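Local coordinates for ferrichrome ABC transporter substrate-binding protein (Staphylococcus pseudintermedius, PDB 5FLY) that binds ferrichrome and probably delivers this iron-loaded siderophore to an ABC transporter for uptake into the cell, at residues T156-F161 and V181-F186. Residues are numbered along the deposited sequence; the frame is centred on the assembly and turned at random.
Sequences TSVTIF and VLYQAF
V158 presses its CG1 methyl obliquely on the ring of Y183, coming within 3.4 Å of the ring carbon CE1. That methyl sits between its own backbone N and carbonyl carbon (chi1 58°), a torsion that directs it at the Y183 ring. Y183 leaves the helix with its CB directed to one side of the strand, but the ring is long enough to carry the phenol across. Y183 OH donates to V158 O at 2.7 Å; the oxygen lies at the ring's edge, in its plane, while the hydroxyl stands 54° out of the carbonyl plane, with a C=O...O angle of 117°. One water donates to Y183 OH and accepts from I160 N at 2.9 Å, so the phenol serves the carbonyl of V158 directly and the N-H of I160, two residues on, through the water. I160 slides past the ring in the opposite direction, its CD1 lying 3.8 Å from Y183 CE2, and the same atom is 3.7 Å from L182 CD1. L182 also packs on I220, in the same mixed sheet as strand 158-164, and on L272 of helix 262-278, so it sits between sheet and helix in this lobe of the class III binding protein. In this buried contact the polar hydroxyl is satisfied twice, giving one hydrogen bond and receiving one, while aliphatic contacts supply the rest of the adhesion.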
loop_
_atom_site.group_PDB
_atom_site.type_symbol
_atom_site.label_atom_id
_atom_site.label_comp_id
_atom_site.label_asym_id
_atom_site.label_seq_id
_atom_site.Cartn_x
_atom_site.Cartn_y
_atom_site.Cartn_z
ATOM N N THR A 156 11.038 19.991 -3.147
ATOM C CA THR A 156 9.571 19.934 -3.109
ATOM C C THR A 156 9.089 18.928 -2.068
ATOM O O THR A 156 9.532 17.781 -2.071
ATOM C CB THR A 156 8.990 19.557 -4.499
ATOM O OG1 THR A 156 9.372 20.545 -5.469
ATOM C CG2 THR A 156 7.470 19.493 -4.464
ATOM N N SER A 157 8.202 19.377 -1.177
ATOM C CA SER A 157 7.569 18.505 -0.201
ATOM C C SER A 157 6.133 18.188 -0.604
ATOM O O SER A 157 5.513 18.903 -1.388
ATOM C CB SER A 157 7.567 19.127 1.193
ATOM O OG SER A 157 6.671 20.230 1.270
ATOM N N VAL A 158 5.606 17.103 -0.057
ATOM C CA VAL A 158 4.242 16.678 -0.392
ATOM C C VAL A 158 3.563 16.119 0.856
ATOM O O VAL A 158 4.203 15.556 1.752
ATOM C CB VAL A 158 4.234 15.642 -1.550
ATOM C CG1 VAL A 158 5.038 14.430 -1.205
ATOM C CG2 VAL A 158 2.796 15.259 -1.943
ATOM N N THR A 159 2.257 16.353 0.905
ATOM C CA THR A 159 1.366 15.866 1.942
ATOM C C THR A 159 0.270 15.041 1.302
ATOM O O THR A 159 -0.296 15.467 0.286
ATOM C CB THR A 159 0.731 17.040 2.710
ATOM O OG1 THR A 159 1.764 17.776 3.377
ATOM C CG2 THR A 159 -0.335 16.544 3.713
ATOM N N ILE A 160 -0.014 13.864 1.864
ATOM C CA ILE A 160 -1.140 13.048 1.418
ATOM C C ILE A 160 -2.213 13.061 2.482
ATOM O O ILE A 160 -1.990 12.586 3.602
ATOM C CB ILE A 160 -0.751 11.570 1.129
ATOM C CG1 ILE A 160 0.471 11.475 0.216
ATOM C CG2 ILE A 160 -1.928 10.835 0.508
ATOM C CD1 ILE A 160 1.145 10.134 0.271
ATOM N N PHE A 161 -3.361 13.625 2.136
ATOM C CA PHE A 161 -4.567 13.471 2.934
ATOM C C PHE A 161 -5.487 12.420 2.307
ATOM O O PHE A 161 -5.517 12.254 1.079
ATOM C CB PHE A 161 -5.315 14.787 3.064
ATOM C CG PHE A 161 -4.581 15.850 3.863
ATOM C CD1 PHE A 161 -4.189 15.638 5.185
ATOM C CD2 PHE A 161 -4.318 17.083 3.284
ATOM C CE1 PHE A 161 -3.532 16.649 5.900
ATOM C CE2 PHE A 161 -3.663 18.084 3.987
ATOM C CZ PHE A 161 -3.274 17.870 5.297
ATOM N N VAL A 181 5.504 5.618 -3.498
ATOM C CA VAL A 181 5.959 6.236 -4.736
ATOM C C VAL A 181 6.490 7.657 -4.488
ATOM O O VAL A 181 7.560 8.021 -4.986
ATOM C CB VAL A 181 4.835 6.252 -5.779
ATOM C CG1 VAL A 181 5.224 7.122 -6.978
ATOM C CG2 VAL A 181 4.501 4.827 -6.201
ATOM N N LEU A 182 5.742 8.456 -3.732
ATOM C CA LEU A 182 6.059 9.864 -3.537
ATOM C C LEU A 182 7.310 10.077 -2.687
ATOM O O LEU A 182 8.193 10.836 -3.091
ATOM C CB LEU A 182 4.867 10.583 -2.919
ATOM C CG LEU A 182 3.648 10.687 -3.837
ATOM C CD1 LEU A 182 2.401 11.068 -3.051
ATOM C CD2 LEU A 182 3.922 11.676 -4.990
ATOM N N TYR A 183 7.407 9.397 -1.544
ATOM C CA TYR A 183 8.483 9.658 -0.586
ATOM C C TYR A 183 9.719 8.782 -0.777
ATOM O O TYR A 183 10.838 9.216 -0.469
ATOM C CB TYR A 183 7.972 9.482 0.840
ATOM C CG TYR A 183 6.839 10.411 1.188
ATOM C CD1 TYR A 183 7.023 11.788 1.188
ATOM C CD2 TYR A 183 5.584 9.913 1.504
ATOM C CE1 TYR A 183 5.976 12.659 1.525
ATOM C CE2 TYR A 183 4.534 10.768 1.823
ATOM C CZ TYR A 183 4.743 12.133 1.831
ATOM O OH TYR A 183 3.698 12.975 2.161
ATOM N N GLN A 184 9.530 7.548 -1.237
ATOM C CA GLN A 184 10.659 6.636 -1.400
ATOM C C GLN A 184 11.129 6.584 -2.850
ATOM O O GLN A 184 12.294 6.889 -3.131
ATOM C CB GLN A 184 10.304 5.231 -0.903
ATOM C CG GLN A 184 9.884 5.211 0.565
ATOM C CD GLN A 184 9.605 3.820 1.083
ATOM O OE1 GLN A 184 10.455 2.921 0.990
ATOM N NE2 GLN A 184 8.390 3.612 1.604
ATOM N N ALA A 185 10.249 6.191 -3.765
ATOM C CA ALA A 185 10.643 6.029 -5.171
ATOM C C ALA A 185 11.015 7.371 -5.826
ATOM O O ALA A 185 12.028 7.448 -6.530
ATOM C CB ALA A 185 9.535 5.349 -5.964
ATOM N N PHE A 186 10.200 8.410 -5.618
ATOM C CA PHE A 186 10.466 9.725 -6.217
ATOM C C PHE A 186 11.326 10.610 -5.304
ATOM O O PHE A 186 11.855 11.636 -5.750
ATOM C CB PHE A 186 9.175 10.502 -6.530
ATOM C CG PHE A 186 8.313 9.921 -7.631
ATOM C CD1 PHE A 186 8.772 8.936 -8.487
ATOM C CD2 PHE A 186 7.007 10.393 -7.797
ATOM C CE1 PHE A 186 7.931 8.427 -9.493
ATOM C CE2 PHE A 186 6.179 9.894 -8.804
ATOM C CZ PHE A 186 6.642 8.909 -9.642
HETATM O O HOH W 1 1.574 12.131 3.616
#